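Long-range contacts in carboxypeptidase 1 (Deinococcus radiodurans str. R1, PDB 5GIV), which probably removes amino acids one after another from the C-terminus of peptides with broad specificity, as a zinc-dependent metallocarboxypeptidase of the M32 family: residues D353-N358 against K491-K496; A177-A182 against G487-Y492; P133-T138 against H409-P414. All blocks are in the same frame, centred on the assembly; numbering follows the deposited sequence.

Contact 1 of 3, residues D353-N358 against K491-K496; sequences DELTYN and KYLRGK
Leu355 and Leu493 bring the backbones closest, with CA atoms 7.6 Å apart, where the turn leading into helix 357-372 meets helix 487-501. The Glu354 side chain crosses those of Tyr492 and Lys496 at about a right angle. Tyr492 OH donates to the syn lone pair of Glu354 OE2 over 2.6 Å; the carboxylate plane is turned 63° from the ring. Lys496 NZ forms a salt bridge with Glu354 OE1 at 2.7 Å, from the syn side but 30° out of plane. The Lys496 chain is fully extended, which carries NZ across to the acid. Tyr497 OH also bonds Glu354 OE1, and Lys496 NZ also bonds Asn341 OD1. The acid thus ties the turn to one face of the C-terminal helix of the M32 fold, about 10 Å from the side chain of the zinc ligand His266. A glutamine here would probably leave the Lys496 ammonium without its countercharge and weaken the bond from Tyr492. Beside the polar group, Leu355 CD2 lies 4.1 Å from Leu493 CD2, the two side chains sliding past each other in opposite directions. Asp353 OD1 accepts from Leu355 N, an Asx turn, and from Thr356 N, an Asx motif.

Contact 2 of 3, residues A177-A182 against G487-Y492; sequences AELRAA and GPYLKY
Leu179 and Leu490 meet across two helices with the same first torsion, chi1 -63° in each, which sets CG anti to the carbonyl carbon. Tyr489 differs. Its CG lies anti to the backbone N (chi1 -180°), and this puts the ring edge against Leu179, the two side chains crossing at about a right angle. Leu179 CD2 is the shared methyl of the contact. Leu179 CD2 sits 3.5 Å from Tyr489 CD2, in the plane of the ring and at its edge. Leu179 CD2 is also 3.6 Å from Leu490 CD2, so it touches both the tyrosine and the leucine of the partner helix. Leu179 CD1 lies 4.1 Å from Tyr489 CE2. Both Leu490 methyls also meet Ala182, one turn further along helix 169-193, with Leu490 CD1 3.7 Å from Ala182 CB. Glu178 adds only its aliphatic part, with Glu178 CG 4.1 Å from Leu490 CD1.

The segments run nearly parallel, with an angle of 15° between their directions and a closest axis approach of 11.1 Å. This is parallel helix-helix packing in the largely helical M32 fold, and it lays the C-terminal helix 487-501 along helix 169-193. The small Ala182 lets the backbones come nearest here, its CA 7.2 Å from that of Leu490. Leu183, the next residue of helix 169-193, also touches both Tyr489 and Leu490. Val427 of helix 420-439 touches both Leu179 and Tyr489. The phenol is buried, but its OH is bonded to Asn358 ND2 of helix 357-372.

Contact 3 of 3, residues P133-T138 against H409-P414; sequences PYLEKT and HWYFGP
Leu135 and Thr138 press one face of helix 128-147 against the irregular loop between helices 381-393 and 420-439, in a buried contact that is mainly apolar and includes one bridging water. The closest backbone pair is Thr138 with Pro414, their CA atoms 6.3 Å apart. Leu135 does most of the apolar work. Its CG is anti to the carbonyl carbon (chi1 -70°), and the end of the side chain turns back toward the loop. Leu135 CD2 then reaches Tyr411 CE1 at 3.5 Å, approaching the ring obliquely. The second branch runs on toward the phenol end of the ring, with Leu135 CD1 3.9 Å from Tyr411 OH. That hydroxyl is bonded to the carbonyl of Ala404, which helps fix the position of the ring. Leu135 CD2 also lies 3.9 Å from Trp410 CB, while the indole leads away from helix 128-147 and gives its NE1 to Glu368 of helix 357-372.

One turn on, Thr138 faces the loop with both branches. Thr138 CG2 is anti to the backbone N and packs 3.4 Å from Gly413 O. The other branch meets a water 2.8 Å from Thr138 OG1, and this water donates to Trp410 O over 2.7 Å. The water gives Trp410 O a donor and ties it to Thr138 OG1. Thr138 OG1 is bonded to His111 of helix 102-122 as well. Tyr411 stacks on Trp119, and Tyr411 O accepts from Ser115, so helix 102-122 holds the loop too. The arrangement is an irregular loop packed against helices 102-122, 128-147 and 357-372, part of the largely helical M32 fold and away from the zinc site.

Contacts 1 and 2 are neighbours, with centres 8 Å apart. Both use helix 487-501, share Lys491 and Tyr492, and touch each other directly. Together they fasten the C-terminal helix to helix 169-193 and to the start of helix 357-372, with a side chain of each about 13 Å from the zinc ion. Contact 3 lies about 32 Å from both, measured between centres, and joins helix 128-147 to the loop before helix 420-439. Along the chain the segments come in the order 133-138, 177-182, 353-358, 409-414, 487-492 and 491-496. Contact 3 crosses the other two in this order, so the two regions are interwoven along the M32 sequence.

Contact 1 of 3, residues D353-N358 against K491-K496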
# COMPACT_ATOMS: atom_id res chain seq x y z
N ASP A 353 16.65 -27.96 -5.21
CA ASP A 353 16.17 -28.90 -4.20
C ASP A 353 17.02 -28.84 -2.93
O ASP A 353 18.06 -28.17 -2.85
CB ASP A 353 16.19 -30.30 -4.77
CG ASP A 353 17.59 -30.74 -5.15
OD1 ASP A 353 18.35 -31.15 -4.25
OD2 ASP A 353 17.95 -30.64 -6.34
N GLU A 354 16.59 -29.62 -1.94
CA GLU A 354 17.26 -29.62 -0.64
C GLU A 354 18.71 -30.08 -0.73
O GLU A 354 19.53 -29.70 0.11
CB GLU A 354 16.51 -30.52 0.34
CG GLU A 354 15.26 -29.91 0.94
CD GLU A 354 14.70 -30.77 2.07
OE1 GLU A 354 14.28 -31.91 1.78
OE2 GLU A 354 14.71 -30.30 3.23
N LEU A 355 19.04 -30.91 -1.72
CA LEU A 355 20.36 -31.52 -1.73
C LEU A 355 21.38 -30.73 -2.53
O LEU A 355 22.56 -30.68 -2.14
CB LEU A 355 20.27 -32.96 -2.26
CG LEU A 355 19.52 -33.95 -1.38
CD1 LEU A 355 19.69 -35.36 -1.92
CD2 LEU A 355 19.98 -33.84 0.08
N THR A 356 20.99 -30.14 -3.65
CA THR A 356 21.92 -29.42 -4.50
C THR A 356 21.94 -27.92 -4.25
O THR A 356 22.80 -27.23 -4.81
CB THR A 356 21.61 -29.69 -5.98
OG1 THR A 356 20.34 -29.12 -6.31
CG2 THR A 356 21.58 -31.20 -6.25
N TYR A 357 21.05 -27.40 -3.40
CA TYR A 357 20.91 -25.95 -3.25
C TYR A 357 22.24 -25.30 -2.90
O TYR A 357 22.63 -24.29 -3.50
CB TYR A 357 19.87 -25.62 -2.19
CG TYR A 357 19.67 -24.12 -2.02
CD1 TYR A 357 20.46 -23.38 -1.14
CD2 TYR A 357 18.71 -23.44 -2.76
CE1 TYR A 357 20.28 -22.01 -1.00
CE2 TYR A 357 18.53 -22.08 -2.63
CZ TYR A 357 19.32 -21.37 -1.75
OH TYR A 357 19.12 -20.02 -1.62
N ASN A 358 22.95 -25.85 -1.92
CA ASN A 358 24.13 -25.17 -1.41
C ASN A 358 25.22 -25.03 -2.45
O ASN A 358 26.03 -24.10 -2.37
CB ASN A 358 24.63 -25.90 -0.16
CG ASN A 358 23.59 -25.93 0.94
OD1 ASN A 358 22.97 -24.91 1.25
ND2 ASN A 358 23.36 -27.09 1.52
N LYS A 491 22.57 -34.98 9.24
CA LYS A 491 21.84 -36.15 9.70
C LYS A 491 20.42 -36.16 9.17
O LYS A 491 19.91 -37.20 8.74
CB LYS A 491 21.81 -36.18 11.23
CG LYS A 491 21.06 -37.38 11.75
CD LYS A 491 20.95 -37.42 13.26
CE LYS A 491 20.05 -38.59 13.67
NZ LYS A 491 19.66 -38.58 15.12
N TYR A 492 19.76 -34.99 9.16
CA TYR A 492 18.39 -34.90 8.68
C TYR A 492 18.28 -35.27 7.21
O TYR A 492 17.40 -36.04 6.82
CB TYR A 492 17.85 -33.48 8.94
CG TYR A 492 16.80 -33.03 7.93
CD1 TYR A 492 15.54 -33.61 7.91
CD2 TYR A 492 17.07 -32.00 7.03
CE1 TYR A 492 14.59 -33.21 7.02
CE2 TYR A 492 16.11 -31.58 6.13
CZ TYR A 492 14.87 -32.19 6.12
OH TYR A 492 13.91 -31.81 5.22
N LEU A 493 19.17 -34.73 6.37
CA LEU A 493 19.09 -34.99 4.93
C LEU A 493 19.43 -36.44 4.62
O LEU A 493 18.69 -37.13 3.89
CB LEU A 493 20.01 -34.04 4.19
CG LEU A 493 19.63 -32.56 4.20
CD1 LEU A 493 20.73 -31.75 3.55
CD2 LEU A 493 18.30 -32.36 3.48
N ARG A 494 20.53 -36.94 5.20
CA ARG A 494 20.92 -38.33 4.97
C ARG A 494 19.79 -39.27 5.36
O ARG A 494 19.47 -40.21 4.63
CB ARG A 494 22.18 -38.64 5.78
CG ARG A 494 23.45 -38.04 5.21
CD ARG A 494 24.64 -38.28 6.12
NE ARG A 494 25.90 -37.94 5.46
CZ ARG A 494 26.97 -37.45 6.09
NH1 ARG A 494 26.94 -37.23 7.40
NH2 ARG A 494 28.08 -37.17 5.40
N GLY A 495 19.14 -39.00 6.50
CA GLY A 495 18.03 -39.84 6.91
C GLY A 495 16.83 -39.72 6.00
O GLY A 495 16.22 -40.72 5.61
N LYS A 496 16.46 -38.48 5.64
CA LYS A 496 15.26 -38.28 4.84
C LYS A 496 15.43 -38.85 3.43
O LYS A 496 14.58 -39.61 2.95
CB LYS A 496 14.93 -36.79 4.77
CG LYS A 496 13.77 -36.46 3.85
CD LYS A 496 13.55 -34.95 3.78
CE LYS A 496 12.38 -34.63 2.87
NZ LYS A 496 12.11 -33.18 2.82

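Contact 2 of 3, residues A177-A182 against G487-Y492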
# COMPACT_ATOMS: atom_id res chain seq x y z
N ALA A 177 32.83 -26.74 2.88
CA ALA A 177 33.56 -27.98 2.63
C ALA A 177 32.81 -29.18 3.20
O ALA A 177 32.68 -30.21 2.53
CB ALA A 177 34.97 -27.89 3.22
N GLU A 178 32.31 -29.05 4.42
CA GLU A 178 31.59 -30.15 5.04
C GLU A 178 30.30 -30.47 4.28
O GLU A 178 29.98 -31.64 4.06
CB GLU A 178 31.31 -29.80 6.50
CG GLU A 178 30.94 -30.97 7.36
CD GLU A 178 30.81 -30.56 8.81
OE1 GLU A 178 31.18 -29.40 9.12
OE2 GLU A 178 30.40 -31.41 9.63
N LEU A 179 29.54 -29.44 3.87
CA LEU A 179 28.32 -29.70 3.12
C LEU A 179 28.63 -30.30 1.75
O LEU A 179 27.94 -31.22 1.30
CB LEU A 179 27.49 -28.42 2.96
CG LEU A 179 26.97 -27.77 4.24
CD1 LEU A 179 26.09 -26.56 3.90
CD2 LEU A 179 26.24 -28.77 5.14
N ARG A 180 29.66 -29.79 1.08
CA ARG A 180 30.07 -30.33 -0.21
C ARG A 180 30.46 -31.80 -0.09
O ARG A 180 30.04 -32.64 -0.90
CB ARG A 180 31.24 -29.50 -0.74
CG ARG A 180 31.67 -29.79 -2.16
CD ARG A 180 32.82 -28.86 -2.52
NE ARG A 180 32.54 -28.05 -3.70
CZ ARG A 180 33.01 -26.83 -3.91
NH1 ARG A 180 33.79 -26.25 -3.00
NH2 ARG A 180 32.71 -26.17 -5.02
N ALA A 181 31.28 -32.14 0.92
CA ALA A 181 31.75 -33.51 1.09
C ALA A 181 30.60 -34.48 1.35
O ALA A 181 30.64 -35.62 0.89
CB ALA A 181 32.77 -33.60 2.22
N ALA A 182 29.58 -34.04 2.08
CA ALA A 182 28.46 -34.92 2.40
C ALA A 182 27.34 -34.87 1.36
O ALA A 182 26.75 -35.90 1.03
CB ALA A 182 27.90 -34.59 3.79
N GLY A 487 26.01 -30.76 11.77
CA GLY A 487 25.68 -32.10 12.18
C GLY A 487 24.21 -32.41 12.01
O GLY A 487 23.83 -33.29 11.24
N PRO A 488 23.36 -31.69 12.75
CA PRO A 488 21.92 -31.98 12.66
C PRO A 488 21.39 -31.87 11.25
O PRO A 488 20.52 -32.66 10.84
CB PRO A 488 21.30 -30.93 13.61
CG PRO A 488 22.42 -30.55 14.54
CD PRO A 488 23.67 -30.62 13.71
N TYR A 489 21.92 -30.91 10.48
CA TYR A 489 21.51 -30.72 9.09
C TYR A 489 21.85 -31.94 8.24
O TYR A 489 21.00 -32.46 7.52
CB TYR A 489 22.17 -29.46 8.54
CG TYR A 489 21.84 -29.11 7.11
CD1 TYR A 489 20.53 -28.93 6.69
CD2 TYR A 489 22.86 -28.87 6.18
CE1 TYR A 489 20.23 -28.58 5.38
CE2 TYR A 489 22.58 -28.52 4.87
CZ TYR A 489 21.26 -28.37 4.48
OH TYR A 489 20.98 -28.00 3.19
N LEU A 490 23.10 -32.41 8.32
CA LEU A 490 23.49 -33.55 7.49
C LEU A 490 22.79 -34.82 7.93
O LEU A 490 22.43 -35.66 7.10
CB LEU A 490 25.01 -33.73 7.52
CG LEU A 490 25.80 -32.55 6.94
CD1 LEU A 490 27.29 -32.81 7.01
CD2 LEU A 490 25.35 -32.23 5.49
N LYS A 491 22.57 -34.98 9.24
CA LYS A 491 21.84 -36.15 9.70
C LYS A 491 20.42 -36.16 9.17
O LYS A 491 19.91 -37.20 8.74
CB LYS A 491 21.81 -36.18 11.23
CG LYS A 491 21.06 -37.38 11.75
CD LYS A 491 20.95 -37.42 13.26
CE LYS A 491 20.05 -38.59 13.67
NZ LYS A 491 19.66 -38.58 15.12
N TYR A 492 19.76 -34.99 9.16
CA TYR A 492 18.39 -34.90 8.68
C TYR A 492 18.28 -35.27 7.21
O TYR A 492 17.40 -36.04 6.82
CB TYR A 492 17.85 -33.48 8.94
CG TYR A 492 16.80 -33.03 7.93
CD1 TYR A 492 15.54 -33.61 7.91
CD2 TYR A 492 17.07 -32.00 7.03
CE1 TYR A 492 14.59 -33.21 7.02
CE2 TYR A 492 16.11 -31.58 6.13
CZ TYR A 492 14.87 -32.19 6.12
OH TYR A 492 13.91 -31.81 5.22

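Contact 3 of 3, residues P133-T138 against H409-P414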
# COMPACT_ATOMS: atom_id res chain seq x y z
N PRO A 133 30.39 -2.73 -17.02
CA PRO A 133 30.75 -1.47 -16.35
C PRO A 133 30.02 -1.23 -15.04
O PRO A 133 30.63 -0.75 -14.08
CB PRO A 133 30.44 -0.40 -17.40
CG PRO A 133 29.53 -1.07 -18.39
CD PRO A 133 29.95 -2.51 -18.41
N TYR A 134 28.72 -1.54 -14.97
CA TYR A 134 27.99 -1.39 -13.70
C TYR A 134 28.60 -2.27 -12.61
O TYR A 134 28.75 -1.83 -11.47
CB TYR A 134 26.52 -1.73 -13.88
CG TYR A 134 25.71 -0.72 -14.66
CD1 TYR A 134 25.09 0.34 -14.01
CD2 TYR A 134 25.54 -0.84 -16.03
CE1 TYR A 134 24.33 1.25 -14.71
CE2 TYR A 134 24.79 0.08 -16.74
CZ TYR A 134 24.18 1.12 -16.08
OH TYR A 134 23.42 2.05 -16.78
N LEU A 135 28.94 -3.51 -12.95
CA LEU A 135 29.52 -4.39 -11.95
C LEU A 135 30.91 -3.92 -11.54
O LEU A 135 31.30 -4.05 -10.37
CB LEU A 135 29.58 -5.82 -12.48
CG LEU A 135 28.27 -6.60 -12.66
CD1 LEU A 135 28.51 -7.82 -13.54
CD2 LEU A 135 27.68 -7.00 -11.30
N GLU A 136 31.68 -3.36 -12.48
CA GLU A 136 33.00 -2.86 -12.14
C GLU A 136 32.92 -1.70 -11.15
O GLU A 136 33.66 -1.66 -10.16
CB GLU A 136 33.74 -2.46 -13.42
CG GLU A 136 34.33 -3.67 -14.12
CD GLU A 136 34.89 -3.38 -15.49
OE1 GLU A 136 34.62 -2.27 -16.04
OE2 GLU A 136 35.62 -4.26 -16.02
N LYS A 137 32.00 -0.76 -11.39
CA LYS A 137 31.81 0.32 -10.43
C LYS A 137 31.28 -0.22 -9.11
O LYS A 137 31.67 0.26 -8.03
CB LYS A 137 30.87 1.38 -11.00
CG LYS A 137 30.81 2.64 -10.14
CD LYS A 137 29.96 3.74 -10.76
CE LYS A 137 30.00 5.01 -9.89
NZ LYS A 137 29.25 6.15 -10.48
N THR A 138 30.37 -1.20 -9.16
CA THR A 138 29.87 -1.80 -7.93
C THR A 138 30.98 -2.48 -7.15
O THR A 138 31.05 -2.35 -5.92
CB THR A 138 28.74 -2.78 -8.23
OG1 THR A 138 27.59 -2.07 -8.70
CG2 THR A 138 28.35 -3.53 -6.96
N HIS A 409 21.34 -9.90 -6.82
CA HIS A 409 22.08 -9.37 -5.68
C HIS A 409 23.20 -8.42 -6.11
O HIS A 409 23.27 -7.28 -5.66
CB HIS A 409 22.63 -10.52 -4.83
CG HIS A 409 21.56 -11.43 -4.31
ND1 HIS A 409 20.67 -12.08 -5.13
CD2 HIS A 409 21.24 -11.80 -3.04
CE1 HIS A 409 19.85 -12.82 -4.40
NE2 HIS A 409 20.17 -12.65 -3.13
N TRP A 410 24.09 -8.88 -7.00
CA TRP A 410 25.24 -8.05 -7.39
C TRP A 410 24.85 -6.85 -8.25
O TRP A 410 25.71 -5.99 -8.50
CB TRP A 410 26.26 -8.90 -8.15
CG TRP A 410 26.81 -10.05 -7.37
CD1 TRP A 410 26.84 -10.18 -6.00
CD2 TRP A 410 27.40 -11.24 -7.89
NE1 TRP A 410 27.41 -11.38 -5.66
CE2 TRP A 410 27.77 -12.05 -6.80
CE3 TRP A 410 27.66 -11.71 -9.19
CZ2 TRP A 410 28.37 -13.30 -6.96
CZ3 TRP A 410 28.26 -12.94 -9.34
CH2 TRP A 410 28.62 -13.72 -8.23
N TYR A 411 23.60 -6.75 -8.69
CA TYR A 411 23.19 -5.63 -9.52
C TYR A 411 22.35 -4.60 -8.78
O TYR A 411 22.16 -3.49 -9.29
CB TYR A 411 22.40 -6.14 -10.74
CG TYR A 411 23.15 -7.18 -11.51
CD1 TYR A 411 24.10 -6.82 -12.46
CD2 TYR A 411 22.95 -8.53 -11.27
CE1 TYR A 411 24.80 -7.76 -13.16
CE2 TYR A 411 23.65 -9.48 -11.97
CZ TYR A 411 24.57 -9.10 -12.90
OH TYR A 411 25.28 -10.05 -13.60
N PHE A 412 21.85 -4.94 -7.59
CA PHE A 412 21.07 -4.03 -6.77
C PHE A 412 21.70 -3.85 -5.39
O PHE A 412 21.02 -3.41 -4.45
CB PHE A 412 19.63 -4.53 -6.64
CG PHE A 412 18.66 -3.48 -6.21
CD1 PHE A 412 18.96 -2.13 -6.35
CD2 PHE A 412 17.43 -3.83 -5.67
CE1 PHE A 412 18.06 -1.15 -5.96
CE2 PHE A 412 16.52 -2.86 -5.28
CZ PHE A 412 16.83 -1.52 -5.42
N GLY A 413 22.97 -4.20 -5.24
CA GLY A 413 23.64 -4.09 -3.98
C GLY A 413 25.12 -4.41 -4.12
O GLY A 413 25.64 -4.59 -5.22
N PRO A 414 25.81 -4.51 -2.99
CA PRO A 414 27.25 -4.75 -3.04
C PRO A 414 27.56 -6.16 -3.53
O PRO A 414 26.72 -7.05 -3.50
CB PRO A 414 27.70 -4.58 -1.58
CG PRO A 414 26.54 -3.94 -0.87
CD PRO A 414 25.32 -4.40 -1.61
O HOH W 1 26.24 -3.99 -10.17